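Local coordinates for protein putative hydrolase YdeN (Bacillus subtilis, PDB 1UXO) that probably acts as a serine hydrolase of the alpha/beta-hydrolase fold, perhaps an esterase, whose natural substrate is not established, at residues L97-A102 and G165-D170; V133-D138 and S145-L150. The protein carries 2 engineered substitutions. One frame throughout, in Å; residues are numbered along the deposited sequence.

Contact 1 of 2, residues L97-A102 and G165-D170; sequences LVSGFA and GHFLED
S99 and H166 bring the backbones of 97-102 and 165-170 nearest each other, their CA atoms 7.0 Å apart. Strand 92-98 ends here in a type II turn from L97 to G100, while 165-170 belongs to the loop that follows strand 157-161, so the strand end and its turn meet the loop at the C-terminal ends of the parallel strands. V98 and S99 both point at the loop. The side chains of V98 and F167 cross obliquely, CG1 of V98 lying 3.7 Å from CD2 of F167. OG of S99 sits in the plane of the same ring, at its edge, 3.4 Å from CD2 of F167. The imidazole meets S99 through CE1 of H166, 3.7 Å from CB of S99; CG stands anti to the backbone N (chi1 -177°), which carries the ring across to the serine. ND1 of H166 is hydrogen-bonded to OD2 of D139, and the side chain of S73 is nearby; the three are the predicted charge relay triad. Replacing the imidazole with an alanine here would probably leave D139 without its hydrogen-bonding mate and open a gap beside CB of S99. The fit is thus van der Waals packing, while the imidazole's hydrogen bond goes to D139.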
ATOM      1  N   LEU A  97      -1.085  -2.143   3.602  1.00  8.24           N
ATOM      2  CA  LEU A  97      -0.995  -0.687   3.524  1.00  8.12           C
ATOM      3  C   LEU A  97      -0.036  -0.207   4.573  1.00  8.61           C
ATOM      4  O   LEU A  97      -0.402  -0.070   5.744  1.00  9.33           O
ATOM      5  CB  LEU A  97      -2.366  -0.053   3.682  1.00  9.75           C
ATOM      6  CG  LEU A  97      -3.458  -0.684   2.814  1.00 10.85           C
ATOM      7  CD1 LEU A  97      -4.834  -0.069   3.091  1.00 12.32           C
ATOM      8  CD2 LEU A  97      -3.120  -0.518   1.354  1.00 10.37           C
ATOM      9  N   VAL A  98       1.205   0.058   4.147  1.00  8.59           N
ATOM     10  CA  VAL A  98       2.232   0.582   5.049  1.00  8.25           C
ATOM     11  C   VAL A  98       2.107   2.088   5.201  1.00  7.96           C
ATOM     12  O   VAL A  98       2.191   2.821   4.220  1.00  7.48           O
ATOM     13  CB  VAL A  98       3.637   0.176   4.616  1.00  8.13           C
ATOM     14  CG1 VAL A  98       4.619   0.496   5.697  1.00  9.19           C
ATOM     15  CG2 VAL A  98       3.658  -1.329   4.331  1.00  9.61           C
ATOM     16  N   SER A  99       1.844   2.523   6.428  1.00  7.55           N
ATOM     17  CA  SER A  99       1.543   3.922   6.749  1.00  8.21           C
ATOM     18  C   SER A  99       0.343   4.417   5.992  1.00  8.04           C
ATOM     19  O   SER A  99       0.338   5.564   5.515  1.00  9.31           O
ATOM     20  CB  SER A  99       2.739   4.779   6.480  1.00  8.76           C
ATOM     21  OG  SER A  99       3.863   4.242   7.091  1.00  9.87           O
ATOM     22  N   GLY A 100      -0.664   3.545   5.857  1.00  7.84           N
ATOM     23  CA  GLY A 100      -1.867   3.884   5.115  1.00  6.80           C
ATOM     24  C   GLY A 100      -2.723   4.945   5.799  1.00  7.65           C
ATOM     25  O   GLY A 100      -2.777   5.060   7.055  1.00  8.45           O
ATOM     26  N   PHE A 101      -3.438   5.697   4.985  1.00  7.63           N
ATOM     27  CA  PHE A 101      -4.318   6.719   5.485  1.00  8.30           C
ATOM     28  C   PHE A 101      -5.409   6.955   4.410  1.00  9.13           C
ATOM     29  O   PHE A 101      -5.207   6.613   3.230  1.00  9.84           O
ATOM     30  CB  PHE A 101      -3.563   8.025   5.806  1.00  8.44           C
ATOM     31  CG  PHE A 101      -2.854   8.624   4.620  1.00  7.36           C
ATOM     32  CD1 PHE A 101      -3.411   9.685   3.912  1.00  8.59           C
ATOM     33  CD2 PHE A 101      -1.628   8.103   4.207  1.00  8.25           C
ATOM     34  CE1 PHE A 101      -2.756  10.226   2.812  1.00  9.70           C
ATOM     35  CE2 PHE A 101      -0.955   8.640   3.101  1.00  7.28           C
ATOM     36  CZ  PHE A 101      -1.519   9.692   2.389  1.00  9.35           C
ATOM     37  N   ALA A 102      -6.552   7.491   4.837  1.00  9.72           N
ATOM     38  CA  ALA A 102      -7.690   7.781   3.929  1.00 10.34           C
ATOM     39  C   ALA A 102      -8.339   9.166   4.211  1.00 10.91           C
ATOM     40  O   ALA A 102      -9.546   9.367   3.947  1.00 11.84           O
ATOM     41  CB  ALA A 102      -8.765   6.691   4.089  1.00 10.26           C
ATOM     42  N   GLY A 165       9.570   5.461  12.599  1.00 10.54           N
ATOM     43  CA  GLY A 165       9.547   6.700  11.835  1.00 10.60           C
ATOM     44  C   GLY A 165       8.368   6.694  10.852  1.00  9.88           C
ATOM     45  O   GLY A 165       7.228   6.478  11.255  1.00 10.58           O
ATOM     46  N   HIS A 166       8.647   6.946   9.573  1.00  9.31           N
ATOM     47  CA  HIS A 166       7.688   6.747   8.452  1.00  9.05           C
ATOM     48  C   HIS A 166       8.166   5.604   7.470  1.00  8.99           C
ATOM     49  O   HIS A 166       7.793   5.558   6.264  1.00  8.32           O
ATOM     50  CB  HIS A 166       7.456   8.122   7.786  1.00  9.27           C
ATOM     51  CG  HIS A 166       6.454   8.145   6.664  1.00  9.38           C
ATOM     52  ND1 HIS A 166       5.180   7.664   6.783  1.00 10.71           N
ATOM     53  CD2 HIS A 166       6.534   8.694   5.417  1.00 12.65           C
ATOM     54  CE1 HIS A 166       4.532   7.849   5.634  1.00 11.71           C
ATOM     55  NE2 HIS A 166       5.346   8.446   4.776  1.00  9.98           N
ATOM     56  N   PHE A 167       8.998   4.684   7.989  1.00  8.03           N
ATOM     57  CA  PHE A 167       9.577   3.571   7.239  1.00  8.35           C
ATOM     58  C   PHE A 167      10.358   4.018   5.975  1.00  8.72           C
ATOM     59  O   PHE A 167      10.211   3.461   4.872  1.00  9.31           O
ATOM     60  CB  PHE A 167       8.513   2.524   6.900  1.00  7.88           C
ATOM     61  CG  PHE A 167       7.734   1.995   8.096  1.00  7.49           C
ATOM     62  CD1 PHE A 167       8.312   1.123   8.996  1.00  9.49           C
ATOM     63  CD2 PHE A 167       6.417   2.360   8.289  1.00  8.66           C
ATOM     64  CE1 PHE A 167       7.565   0.631  10.094  1.00  8.93           C
ATOM     65  CE2 PHE A 167       5.676   1.891   9.371  1.00  9.30           C
ATOM     66  CZ  PHE A 167       6.245   1.028  10.268  1.00  9.47           C
ATOM     67  N   LEU A 168      11.195   5.027   6.169  1.00  9.77           N
ATOM     68  CA  LEU A 168      12.026   5.601   5.111  1.00  9.89           C
ATOM     69  C   LEU A 168      13.498   5.177   5.179  1.00 10.10           C
ATOM     70  O   LEU A 168      14.037   4.894   6.274  1.00  8.44           O
ATOM     71  CB  LEU A 168      11.947   7.136   5.251  1.00 10.45           C
ATOM     72  CG  LEU A 168      10.572   7.759   5.235  1.00 10.31           C
ATOM     73  CD1 LEU A 168      10.607   9.311   5.560  1.00 13.25           C
ATOM     74  CD2 LEU A 168      10.016   7.564   3.830  1.00 11.48           C
ATOM     75  N   GLU A 169      14.180   5.193   4.021  1.00 10.52           N
ATOM     76  CA  GLU A 169      15.562   4.825   3.912  1.00 12.05           C
ATOM     77  C   GLU A 169      16.464   5.680   4.808  1.00 13.60           C
ATOM     78  O   GLU A 169      17.397   5.148   5.383  1.00 13.28           O
ATOM     79  CB  GLU A 169      16.072   4.917   2.454  1.00 12.18           C
ATOM     80  CG  GLU A 169      16.102   6.319   1.898  1.00 15.16           C
ATOM     81  CD  GLU A 169      16.225   6.350   0.381  1.00 17.55           C
ATOM     82  OE1 GLU A 169      15.851   5.412  -0.330  1.00 15.92           O
ATOM     83  OE2 GLU A 169      16.704   7.353  -0.125  1.00 21.38           O
ATOM     84  N   ASP A 170      16.149   6.966   4.981  1.00 15.07           N
ATOM     85  CA  ASP A 170      16.979   7.821   5.830  1.00 17.70           C
ATOM     86  C   ASP A 170      16.762   7.604   7.324  1.00 17.62           C
ATOM     87  O   ASP A 170      17.509   8.166   8.117  1.00 18.43           O
ATOM     88  CB  ASP A 170      16.717   9.286   5.516  1.00 19.80           C
ATOM     89  CG  ASP A 170      17.440   9.747   4.276  1.00 25.43           C
ATOM     90  OD1 ASP A 170      18.240   8.969   3.693  1.00 30.16           O
ATOM     91  OD2 ASP A 170      17.264  10.905   3.807  1.00 34.08           O
TER

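Contact 2 of 2, residues V133-D138 and S145-L150; sequences VIASKD and SFSKDL
V133 and A135 pack against S147 in a buried strand-to-helix contact inside the beta-alpha-beta unit of strand 128-136, helix 144-153 and strand 157-161, where the helix lies over one face of the sheet. The backbones come nearest at A135 and S147, with 6.3 Å between their CA atoms. V133 and A135, alternate residues of the strand, point toward the helix, and I134 between them points away. The methyl CB of A135 meets CB of S147 at 3.4 Å, closer than usual for two carbons, and its next neighbour is OG of S147 at 3.7 Å. CG1 of V133, anti to the backbone N (chi1 176°), lies 3.8 Å from CB of S147 and equally far from the carbonyl O of S147. The serine hydroxyl is anti to its own carbonyl carbon (chi1 -66°) and makes a hydrogen bond to the carbonyl O of G100, in the loop after strand 92-98. The small CB of S147 is consistent with the close approach of helix and strand at A135, while its OG has its polar need met by the G100 carbonyl and ties the helix to the neighbouring loop.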
ATOM      1  N   VAL A 133      -2.794  -3.287   7.731  1.00  7.98           N
ATOM      2  CA  VAL A 133      -2.158  -1.964   7.854  1.00  8.06           C
ATOM      3  C   VAL A 133      -0.960  -2.070   8.826  1.00  8.19           C
ATOM      4  O   VAL A 133      -1.061  -2.623   9.949  1.00  9.18           O
ATOM      5  CB  VAL A 133      -3.130  -0.933   8.373  1.00  7.39           C
ATOM      6  CG1 VAL A 133      -2.443   0.420   8.582  1.00  7.79           C
ATOM      7  CG2 VAL A 133      -4.307  -0.802   7.448  1.00  7.22           C
ATOM      8  N   ILE A 134       0.200  -1.605   8.380  1.00  8.21           N
ATOM      9  CA  ILE A 134       1.401  -1.580   9.222  1.00  7.80           C
ATOM     10  C   ILE A 134       1.721  -0.125   9.451  1.00  8.08           C
ATOM     11  O   ILE A 134       1.821   0.648   8.489  1.00  8.96           O
ATOM     12  CB  ILE A 134       2.554  -2.246   8.489  1.00  8.59           C
ATOM     13  CG1 ILE A 134       2.143  -3.695   8.157  1.00 11.89           C
ATOM     14  CG2 ILE A 134       3.827  -2.125   9.305  1.00  8.39           C
ATOM     15  CD1 ILE A 134       3.149  -4.527   7.417  1.00 14.14           C
ATOM     16  N   ALA A 135       1.859   0.269  10.694  1.00  6.68           N
ATOM     17  CA  ALA A 135       1.998   1.691  11.010  1.00  8.73           C
ATOM     18  C   ALA A 135       2.904   1.924  12.155  1.00  8.70           C
ATOM     19  O   ALA A 135       2.952   1.134  13.108  1.00 10.87           O
ATOM     20  CB  ALA A 135       0.611   2.323  11.293  1.00  8.45           C
ATOM     21  N   SER A 136       3.585   3.055  12.107  1.00  8.38           N
ATOM     22  CA  SER A 136       4.553   3.443  13.143  1.00  9.18           C
ATOM     23  C   SER A 136       3.960   4.383  14.152  1.00  8.97           C
ATOM     24  O   SER A 136       3.432   5.425  13.789  1.00  9.39           O
ATOM     25  CB  SER A 136       5.779   4.100  12.488  1.00  9.38           C
ATOM     26  OG  SER A 136       6.589   4.829  13.432  1.00 10.39           O
ATOM     27  N   LYS A 137       4.100   4.060  15.441  1.00  9.40           N
ATOM     28  CA  LYS A 137       3.561   4.911  16.490  1.00  9.04           C
ATOM     29  C   LYS A 137       4.111   6.310  16.492  1.00  7.73           C
ATOM     30  O   LYS A 137       3.362   7.229  16.846  1.00  9.92           O
ATOM     31  CB  LYS A 137       3.733   4.294  17.894  1.00  7.79           C
ATOM     32  CG  LYS A 137       3.001   5.001  19.016  1.00 11.64           C
ATOM     33  CD  LYS A 137       1.521   5.083  18.711  1.00 17.18           C
ATOM     34  CE  LYS A 137       0.576   5.288  19.885  1.00 22.19           C
ATOM     35  NZ  LYS A 137       0.759   6.585  20.506  1.00 24.34           N
ATOM     36  N   ASP A 138       5.363   6.491  16.081  1.00  9.28           N
ATOM     37  CA  ASP A 138       6.007   7.797  16.097  1.00 10.18           C
ATOM     38  C   ASP A 138       6.152   8.490  14.755  1.00 10.15           C
ATOM     39  O   ASP A 138       6.906   9.466  14.607  1.00 10.55           O
ATOM     40  CB  ASP A 138       7.332   7.737  16.895  1.00 11.59           C
ATOM     41  CG  ASP A 138       8.420   6.905  16.210  1.00 13.21           C
ATOM     42  OD1 ASP A 138       8.138   6.332  15.123  1.00 11.64           O
ATOM     43  OD2 ASP A 138       9.596   6.756  16.731  1.00 14.76           O
ATOM     44  N   SER A 145      -2.791   7.303  14.503  1.00  9.60           N
ATOM     45  CA  SER A 145      -4.251   7.245  14.646  1.00 10.71           C
ATOM     46  C   SER A 145      -4.980   7.173  13.308  1.00  9.62           C
ATOM     47  O   SER A 145      -6.036   6.556  13.194  1.00  7.65           O
ATOM     48  CB  SER A 145      -4.756   8.465  15.437  1.00 12.76           C
ATOM     49  OG  SER A 145      -4.472   9.650  14.739  1.00 12.89           O
ATOM     50  N   PHE A 146      -4.426   7.826  12.300  1.00  9.70           N
ATOM     51  CA  PHE A 146      -5.029   7.788  10.954  1.00  9.11           C
ATOM     52  C   PHE A 146      -4.960   6.374  10.347  1.00  8.94           C
ATOM     53  O   PHE A 146      -5.867   5.935   9.581  1.00  8.65           O
ATOM     54  CB  PHE A 146      -4.284   8.724  10.017  1.00 10.22           C
ATOM     55  CG  PHE A 146      -4.497  10.206  10.239  1.00  8.55           C
ATOM     56  CD1 PHE A 146      -4.728  10.787  11.502  1.00 10.59           C
ATOM     57  CD2 PHE A 146      -4.376  11.022   9.149  1.00 10.51           C
ATOM     58  CE1 PHE A 146      -4.870  12.166  11.651  1.00 10.82           C
ATOM     59  CE2 PHE A 146      -4.506  12.434   9.273  1.00 12.19           C
ATOM     60  CZ  PHE A 146      -4.762  13.001  10.516  1.00 12.22           C
ATOM     61  N   SER A 147      -3.878   5.652  10.649  1.00  8.86           N
ATOM     62  CA  SER A 147      -3.681   4.300  10.129  1.00  8.54           C
ATOM     63  C   SER A 147      -4.560   3.314  10.901  1.00  8.20           C
ATOM     64  O   SER A 147      -5.151   2.419  10.330  1.00  7.77           O
ATOM     65  CB  SER A 147      -2.207   3.885  10.209  1.00  7.69           C
ATOM     66  OG  SER A 147      -1.418   4.677   9.339  1.00 10.25           O
ATOM     67  N   LYS A 148      -4.689   3.517  12.204  1.00  8.92           N
ATOM     68  CA  LYS A 148      -5.551   2.688  13.017  1.00  8.89           C
ATOM     69  C   LYS A 148      -7.037   2.892  12.613  1.00  9.18           C
ATOM     70  O   LYS A 148      -7.784   1.921  12.501  1.00  9.22           O
ATOM     71  CB  LYS A 148      -5.336   3.023  14.523  1.00 10.01           C
ATOM     72  CG  LYS A 148      -6.201   2.139  15.438  1.00 12.16           C
ATOM     73  CD  LYS A 148      -5.747   2.142  16.891  1.00 16.43           C
ATOM     74  CE  LYS A 148      -6.132   0.854  17.612  1.00 20.34           C
ATOM     75  NZ  LYS A 148      -5.504   0.587  18.957  1.00 17.59           N
ATOM     76  N   ASP A 149      -7.415   4.151  12.341  1.00  9.11           N
ATOM     77  CA  ASP A 149      -8.755   4.546  11.877  1.00 10.36           C
ATOM     78  C   ASP A 149      -9.043   3.810  10.592  1.00  8.79           C
ATOM     79  O   ASP A 149     -10.084   3.173  10.461  1.00  8.55           O
ATOM     80  CB  ASP A 149      -8.759   6.046  11.596  1.00 11.51           C
ATOM     81  CG  ASP A 149     -10.146   6.657  11.212  0.70 15.74           C
ATOM     82  OD1 ASP A 149     -11.214   5.986  11.317  0.70 20.14           O
ATOM     83  OD2 ASP A 149     -10.232   7.820  10.696  0.70 18.93           O
ATOM     84  N   LEU A 150      -8.105   3.847   9.645  1.00  7.99           N
ATOM     85  CA  LEU A 150      -8.301   3.169   8.372  1.00  7.45           C
ATOM     86  C   LEU A 150      -8.439   1.644   8.555  1.00  7.71           C
ATOM     87  O   LEU A 150      -9.333   1.008   7.935  1.00  6.61           O
ATOM     88  CB  LEU A 150      -7.114   3.491   7.431  1.00  8.24           C
ATOM     89  CG  LEU A 150      -7.054   2.684   6.152  1.00  7.70           C
ATOM     90  CD1 LEU A 150      -8.337   2.876   5.344  1.00  8.96           C
ATOM     91  CD2 LEU A 150      -5.870   3.001   5.319  1.00 10.74           C
TER

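Overall arrangement
The two contacts lie on the same side of the chain's centre, their own centres about 9 Å apart, and both reach one parallel sheet through its neighbouring strands 92-98 and 128-136. Along the chain the order is 97-102, 133-138, 145-150, 165-170, so contact 2 is nested within the loop that contact 1 closes. They also touch directly: S99 N, just past strand 92-98, probably donates to I134 O of strand 128-136 at 2.8 Å, and the carbonyl of G165 accepts a hydrogen bond from OG of S136. D139, directly after 133-138, and H166 in contact 1 are predicted triad members, and the S136–G165 bond joins the strand end leading to D139 with the loop that holds H166.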